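Local coordinates for protein HTH-type transcriptional activator AmpR (Pseudomonas aeruginosa PAO1, PDB 5MMH) that activates transcription of the beta-lactamase gene ampC as a LysR-type regulator, through an effector-binding domain that recognises cell-wall-derived muropeptides, at residues A[59-64]-A[197-202]. Residues are numbered along the deposited sequence; the frame is centred on the assembly and turned at random.
Sequences LDYAIR and LAFRGW
The CA atoms of Y61 and R200 are the nearest pair across the contact, at 9.2 Å, where strand 61-64 runs at 24° to helix 197-202 with an axial separation of 11.5 Å. With CG anti to its own carbonyl carbon (chi1 -72°), Y61 holds its ring out from the strand, and the phenol reaches the helix surface. There OH of Y61 lies 3.7 Å from CB of R200 and 3.9 Å from CD of R200, against the aliphatic part of an arginine chain that is extended from CG to NE. The guanidinium lies beyond the contact and forms a long, weak ion pair with E192. F199 comes from the helix, and the two aromatic side chains lie alongside one another, pointing opposite ways, in an apolar contact of 4.0 Å between CD2 of Y61 and CD2 of F199. The pair belongs to the LysR substrate-binding domain, of the periplasmic-binding-protein clan, whose long C-terminal helix 194-215 packs here on the mixed sheet. F199 takes this helix onto strands 61-66 and 13-19, touching L14 and V16 of the latter, and meets F34 of helix 20-37 edge-to-face, while Y61 separately touches L184 and R186 of the adjacent antiparallel strand 181-187.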
loop_
_atom_site.group_PDB
_atom_site.type_symbol
_atom_site.label_atom_id
_atom_site.label_comp_id
_atom_site.label_asym_id
_atom_site.label_seq_id
_atom_site.Cartn_x
_atom_site.Cartn_y
_atom_site.Cartn_z
ATOM N N LEU A 59 -12.646 -10.593 11.222
ATOM C CA LEU A 59 -13.520 -9.924 10.265
ATOM C C LEU A 59 -14.858 -10.650 10.155
ATOM O O LEU A 59 -14.909 -11.880 10.209
ATOM C CB LEU A 59 -12.865 -9.876 8.887
ATOM C CG LEU A 59 -11.466 -9.262 8.834
ATOM C CD1 LEU A 59 -10.957 -9.200 7.413
ATOM C CD2 LEU A 59 -11.533 -7.887 9.411
ATOM N N ASP A 60 -15.942 -9.882 9.988
ATOM C CA ASP A 60 -17.181 -10.491 9.509
ATOM C C ASP A 60 -17.113 -10.710 7.998
ATOM O O ASP A 60 -17.388 -11.815 7.518
ATOM C CB ASP A 60 -18.392 -9.625 9.903
ATOM C CG ASP A 60 -18.499 -9.415 11.423
ATOM O OD1 ASP A 60 -18.376 -10.402 12.170
ATOM O OD2 ASP A 60 -18.672 -8.261 11.889
ATOM N N TYR A 61 -16.717 -9.678 7.232
ATOM C CA TYR A 61 -16.480 -9.790 5.792
ATOM C C TYR A 61 -15.072 -9.348 5.407
ATOM O O TYR A 61 -14.488 -8.458 6.030
ATOM C CB TYR A 61 -17.435 -8.927 4.988
ATOM C CG TYR A 61 -18.898 -9.356 4.884
ATOM C CD1 TYR A 61 -19.275 -10.544 4.250
ATOM C CD2 TYR A 61 -19.897 -8.517 5.338
ATOM C CE1 TYR A 61 -20.638 -10.906 4.124
ATOM C CE2 TYR A 61 -21.259 -8.856 5.211
ATOM C CZ TYR A 61 -21.615 -10.041 4.601
ATOM O OH TYR A 61 -22.945 -10.347 4.502
ATOM N N ALA A 62 -14.570 -9.909 4.310
ATOM C CA ALA A 62 -13.359 -9.428 3.660
ATOM C C ALA A 62 -13.622 -9.201 2.176
ATOM O O ALA A 62 -14.132 -10.093 1.493
ATOM C CB ALA A 62 -12.196 -10.413 3.824
ATOM N N ILE A 63 -13.260 -8.024 1.673
ATOM C CA ILE A 63 -13.357 -7.709 0.250
ATOM C C ILE A 63 -11.981 -7.886 -0.370
ATOM O O ILE A 63 -11.002 -7.279 0.080
ATOM C CB ILE A 63 -13.870 -6.280 0.019
ATOM C CG1 ILE A 63 -15.304 -6.118 0.545
ATOM C CG2 ILE A 63 -13.749 -5.895 -1.480
ATOM C CD1 ILE A 63 -15.777 -4.650 0.536
ATOM N N ARG A 64 -11.877 -8.716 -1.397
ATOM C CA ARG A 64 -10.556 -8.964 -1.962
ATOM C C ARG A 64 -10.685 -9.167 -3.462
ATOM O O ARG A 64 -11.788 -9.192 -4.015
ATOM C CB ARG A 64 -9.894 -10.151 -1.272
ATOM C CG ARG A 64 -10.697 -11.397 -1.336
ATOM C CD ARG A 64 -10.290 -12.330 -0.223
ATOM N NE ARG A 64 -8.883 -12.697 -0.324
ATOM C CZ ARG A 64 -8.357 -13.776 0.245
ATOM N NH1 ARG A 64 -9.124 -14.596 0.957
ATOM N NH2 ARG A 64 -7.066 -14.045 0.083
ATOM N N LEU A 197 -26.036 -8.246 6.927
ATOM C CA LEU A 197 -27.005 -8.241 5.831
ATOM C C LEU A 197 -27.258 -6.824 5.345
ATOM O O LEU A 197 -27.295 -6.576 4.134
ATOM C CB LEU A 197 -28.317 -8.921 6.257
ATOM C CG LEU A 197 -28.133 -10.442 6.403
ATOM C CD1 LEU A 197 -29.331 -11.147 7.031
ATOM C CD2 LEU A 197 -27.796 -11.049 5.053
ATOM N N ALA A 198 -27.383 -5.873 6.275
ATOM C CA ALA A 198 -27.572 -4.488 5.873
ATOM C C ALA A 198 -26.391 -4.000 5.044
ATOM O O ALA A 198 -26.573 -3.397 3.979
ATOM C CB ALA A 198 -27.771 -3.608 7.107
ATOM N N PHE A 199 -25.159 -4.270 5.507
ATOM C CA PHE A 199 -23.988 -3.801 4.767
ATOM C C PHE A 199 -23.937 -4.415 3.378
ATOM O O PHE A 199 -23.654 -3.724 2.398
ATOM C CB PHE A 199 -22.703 -4.125 5.534
ATOM C CG PHE A 199 -21.442 -3.798 4.781
ATOM C CD1 PHE A 199 -20.988 -2.494 4.695
ATOM C CD2 PHE A 199 -20.699 -4.797 4.185
ATOM C CE1 PHE A 199 -19.822 -2.198 4.005
ATOM C CE2 PHE A 199 -19.543 -4.499 3.493
ATOM C CZ PHE A 199 -19.114 -3.201 3.396
ATOM N N ARG A 200 -24.201 -5.718 3.278
ATOM C CA ARG A 200 -24.198 -6.408 1.988
ATOM C C ARG A 200 -25.191 -5.778 1.004
ATOM O O ARG A 200 -24.869 -5.569 -0.175
ATOM C CB ARG A 200 -24.500 -7.886 2.238
ATOM C CG ARG A 200 -24.757 -8.771 1.047
ATOM C CD ARG A 200 -25.498 -10.022 1.539
ATOM N NE ARG A 200 -26.178 -10.712 0.452
ATOM C CZ ARG A 200 -26.073 -12.013 0.191
ATOM N NH1 ARG A 200 -26.736 -12.541 -0.841
ATOM N NH2 ARG A 200 -25.316 -12.789 0.963
ATOM N N GLY A 201 -26.388 -5.438 1.473
ATOM C CA GLY A 201 -27.366 -4.845 0.575
ATOM C C GLY A 201 -26.892 -3.519 0.012
ATOM O O GLY A 201 -26.929 -3.291 -1.200
ATOM N N TRP A 202 -26.401 -2.641 0.886
ATOM C CA TRP A 202 -25.867 -1.361 0.435
ATOM C C TRP A 202 -24.668 -1.545 -0.490
ATOM O O TRP A 202 -24.529 -0.829 -1.492
ATOM C CB TRP A 202 -25.487 -0.506 1.644
ATOM C CG TRP A 202 -24.752 0.724 1.267
ATOM C CD1 TRP A 202 -25.295 1.935 0.955
ATOM C CD2 TRP A 202 -23.338 0.877 1.157
ATOM N NE1 TRP A 202 -24.315 2.818 0.641
ATOM C CE2 TRP A 202 -23.099 2.200 0.756
ATOM C CE3 TRP A 202 -22.250 0.015 1.340
ATOM C CZ2 TRP A 202 -21.812 2.700 0.560
ATOM C CZ3 TRP A 202 -20.979 0.506 1.144
ATOM C CH2 TRP A 202 -20.766 1.841 0.766
#